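Local coordinates for transmembrane oligosaccharyl transferase (Archaeoglobus fulgidus, PDB 3WAJ), which is an archaeal membrane protein of the STT3/AglB oligosaccharyl transferase family, joining a helical transmembrane region with a zinc site to a soluble C-terminal region, at residues Tyr619-Ala623 against Ala633-Tyr637. Sequence-based numbering, arbitrary orientation.
Sequences YYAMA and AEKYY
Two consecutive short helices of the C-terminal region, 619-627 and 630-633, meet here: Tyr619, Tyr620 and Ala623 on the first pack against the end of the second and the 3-10 turn that follows it. Tyr619 and Tyr636 form a T-shaped pair, the edge of Tyr619 directed at the face of Tyr636 with ring planes 75° apart and centroids 5.4 Å from each other. CE1 of Tyr619 meets CG of Tyr636 at 3.7 Å, while the Tyr619 hydroxyl lies over that face near its rim. A chi1 of -180° swings the Tyr619 ring into this position. Tyr637 enters between the two tyrosines of the helix. Tyr637 OH lies in the plane of the Tyr619 ring at its edge, 3.4 Å from Tyr619 CD1, and Tyr637 CE2 rests 3.8 Å from Tyr620 CD2. That hydroxyl also approaches the Tyr620 backbone N, but at an angle too poor for a hydrogen bond; none crosses between 619-623 and 633-637, and the interface consists of van der Waals and aromatic contacts. Nearer the connection between the helices, CB of Ala623 touches CB of Ala633 and CD1 of Tyr636, each at 3.6 Å; the small methyls let the backbones approach to 5.0 Å between the CA atoms of the two alanines. Glu634 OE2 comes obliquely to 3.7 Å from Tyr620 CE2, while Glu634 OE1 forms a salt bridge with Arg668. The Tyr636 hydroxyl is tied back to Glu627 at the end of the first helix. Tyr674 adds a second edge-to-face partner for Tyr619, which also touches Glu679 of helix 678-684; beyond Tyr637 the chain runs into strand 640-643.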
loop_
_atom_site.group_PDB
_atom_site.type_symbol
_atom_site.label_atom_id
_atom_site.label_comp_id
_atom_site.label_asym_id
_atom_site.label_seq_id
_atom_site.Cartn_x
_atom_site.Cartn_y
_atom_site.Cartn_z
ATOM N N TYR A 619 -13.869 7.281 -5.924
ATOM C CA TYR A 619 -14.716 8.247 -5.224
ATOM C C TYR A 619 -15.557 7.568 -4.137
ATOM O O TYR A 619 -15.683 8.085 -3.027
ATOM C CB TYR A 619 -15.605 9.115 -6.147
ATOM C CG TYR A 619 -16.416 10.073 -5.292
ATOM C CD1 TYR A 619 -17.679 9.717 -4.819
ATOM C CD2 TYR A 619 -15.879 11.292 -4.880
ATOM C CE1 TYR A 619 -18.400 10.561 -3.988
ATOM C CE2 TYR A 619 -16.595 12.152 -4.047
ATOM C CZ TYR A 619 -17.856 11.776 -3.609
ATOM O OH TYR A 619 -18.590 12.596 -2.789
ATOM N N TYR A 620 -16.121 6.410 -4.462
ATOM C CA TYR A 620 -16.946 5.660 -3.521
ATOM C C TYR A 620 -16.190 5.386 -2.218
ATOM O O TYR A 620 -16.720 5.566 -1.126
ATOM C CB TYR A 620 -17.378 4.348 -4.172
ATOM C CG TYR A 620 -18.241 3.441 -3.317
ATOM C CD1 TYR A 620 -17.747 2.238 -2.827
ATOM C CD2 TYR A 620 -19.568 3.762 -3.043
ATOM C CE1 TYR A 620 -18.547 1.392 -2.074
ATOM C CE2 TYR A 620 -20.367 2.923 -2.290
ATOM C CZ TYR A 620 -19.850 1.743 -1.813
ATOM O OH TYR A 620 -20.642 0.908 -1.069
ATOM N N ALA A 621 -14.941 4.952 -2.353
ATOM C CA ALA A 621 -14.078 4.716 -1.209
ATOM C C ALA A 621 -13.940 5.958 -0.322
ATOM O O ALA A 621 -13.910 5.847 0.915
ATOM C CB ALA A 621 -12.719 4.245 -1.680
ATOM N N MET A 622 -13.830 7.139 -0.933
ATOM C CA MET A 622 -13.725 8.367 -0.136
ATOM C C MET A 622 -15.034 8.617 0.616
ATOM O O MET A 622 -15.037 9.014 1.790
ATOM C CB MET A 622 -13.332 9.576 -1.003
ATOM C CG MET A 622 -11.978 9.423 -1.704
ATOM S SD MET A 622 -11.282 10.959 -2.335
ATOM C CE MET A 622 -12.431 11.338 -3.665
ATOM N N ALA A 623 -16.143 8.364 -0.075
ATOM C CA ALA A 623 -17.467 8.501 0.527
ATOM C C ALA A 623 -17.639 7.558 1.706
ATOM O O ALA A 623 -18.108 7.981 2.769
ATOM C CB ALA A 623 -18.567 8.272 -0.500
ATOM N N ALA A 633 -22.793 6.071 1.750
ATOM C CA ALA A 633 -22.042 6.409 0.545
ATOM C C ALA A 633 -22.893 6.259 -0.723
ATOM O O ALA A 633 -22.636 6.917 -1.743
ATOM C CB ALA A 633 -20.776 5.568 0.451
ATOM N N GLU A 634 -23.908 5.404 -0.661
ATOM C CA GLU A 634 -24.724 5.129 -1.837
ATOM C C GLU A 634 -25.579 6.313 -2.305
ATOM O O GLU A 634 -26.131 6.293 -3.405
ATOM C CB GLU A 634 -25.557 3.861 -1.636
ATOM C CG GLU A 634 -24.732 2.574 -1.784
ATOM C CD GLU A 634 -24.383 2.256 -3.240
ATOM O OE1 GLU A 634 -24.997 2.858 -4.149
ATOM O OE2 GLU A 634 -23.499 1.401 -3.481
ATOM N N LYS A 635 -25.677 7.344 -1.478
ATOM C CA LYS A 635 -26.413 8.544 -1.846
ATOM C C LYS A 635 -25.638 9.377 -2.873
ATOM O O LYS A 635 -26.167 10.347 -3.432
ATOM C CB LYS A 635 -26.715 9.391 -0.604
ATOM C CG LYS A 635 -25.500 10.171 -0.077
ATOM C CD LYS A 635 -25.799 10.910 1.239
ATOM C CE LYS A 635 -24.556 11.656 1.733
ATOM N NZ LYS A 635 -24.858 12.772 2.685
ATOM N N TYR A 636 -24.382 9.017 -3.116
ATOM C CA TYR A 636 -23.610 9.731 -4.130
ATOM C C TYR A 636 -23.859 9.165 -5.546
ATOM O O TYR A 636 -23.359 9.700 -6.526
ATOM C CB TYR A 636 -22.117 9.777 -3.761
ATOM C CG TYR A 636 -21.819 10.647 -2.543
ATOM C CD1 TYR A 636 -21.588 10.084 -1.296
ATOM C CD2 TYR A 636 -21.789 12.034 -2.646
ATOM C CE1 TYR A 636 -21.320 10.879 -0.180
ATOM C CE2 TYR A 636 -21.530 12.841 -1.537
ATOM C CZ TYR A 636 -21.293 12.261 -0.314
ATOM O OH TYR A 636 -21.032 13.070 0.776
ATOM N N TYR A 637 -24.667 8.109 -5.644
ATOM C CA TYR A 637 -24.903 7.430 -6.922
ATOM C C TYR A 637 -26.377 7.274 -7.300
ATOM O O TYR A 637 -27.238 7.138 -6.429
ATOM C CB TYR A 637 -24.160 6.086 -6.959
ATOM C CG TYR A 637 -22.674 6.298 -6.842
ATOM C CD1 TYR A 637 -21.919 6.633 -7.962
ATOM C CD2 TYR A 637 -22.030 6.231 -5.605
ATOM C CE1 TYR A 637 -20.556 6.862 -7.867
ATOM C CE2 TYR A 637 -20.659 6.450 -5.499
ATOM C CZ TYR A 637 -19.929 6.769 -6.642
ATOM O OH TYR A 637 -18.575 6.999 -6.582
#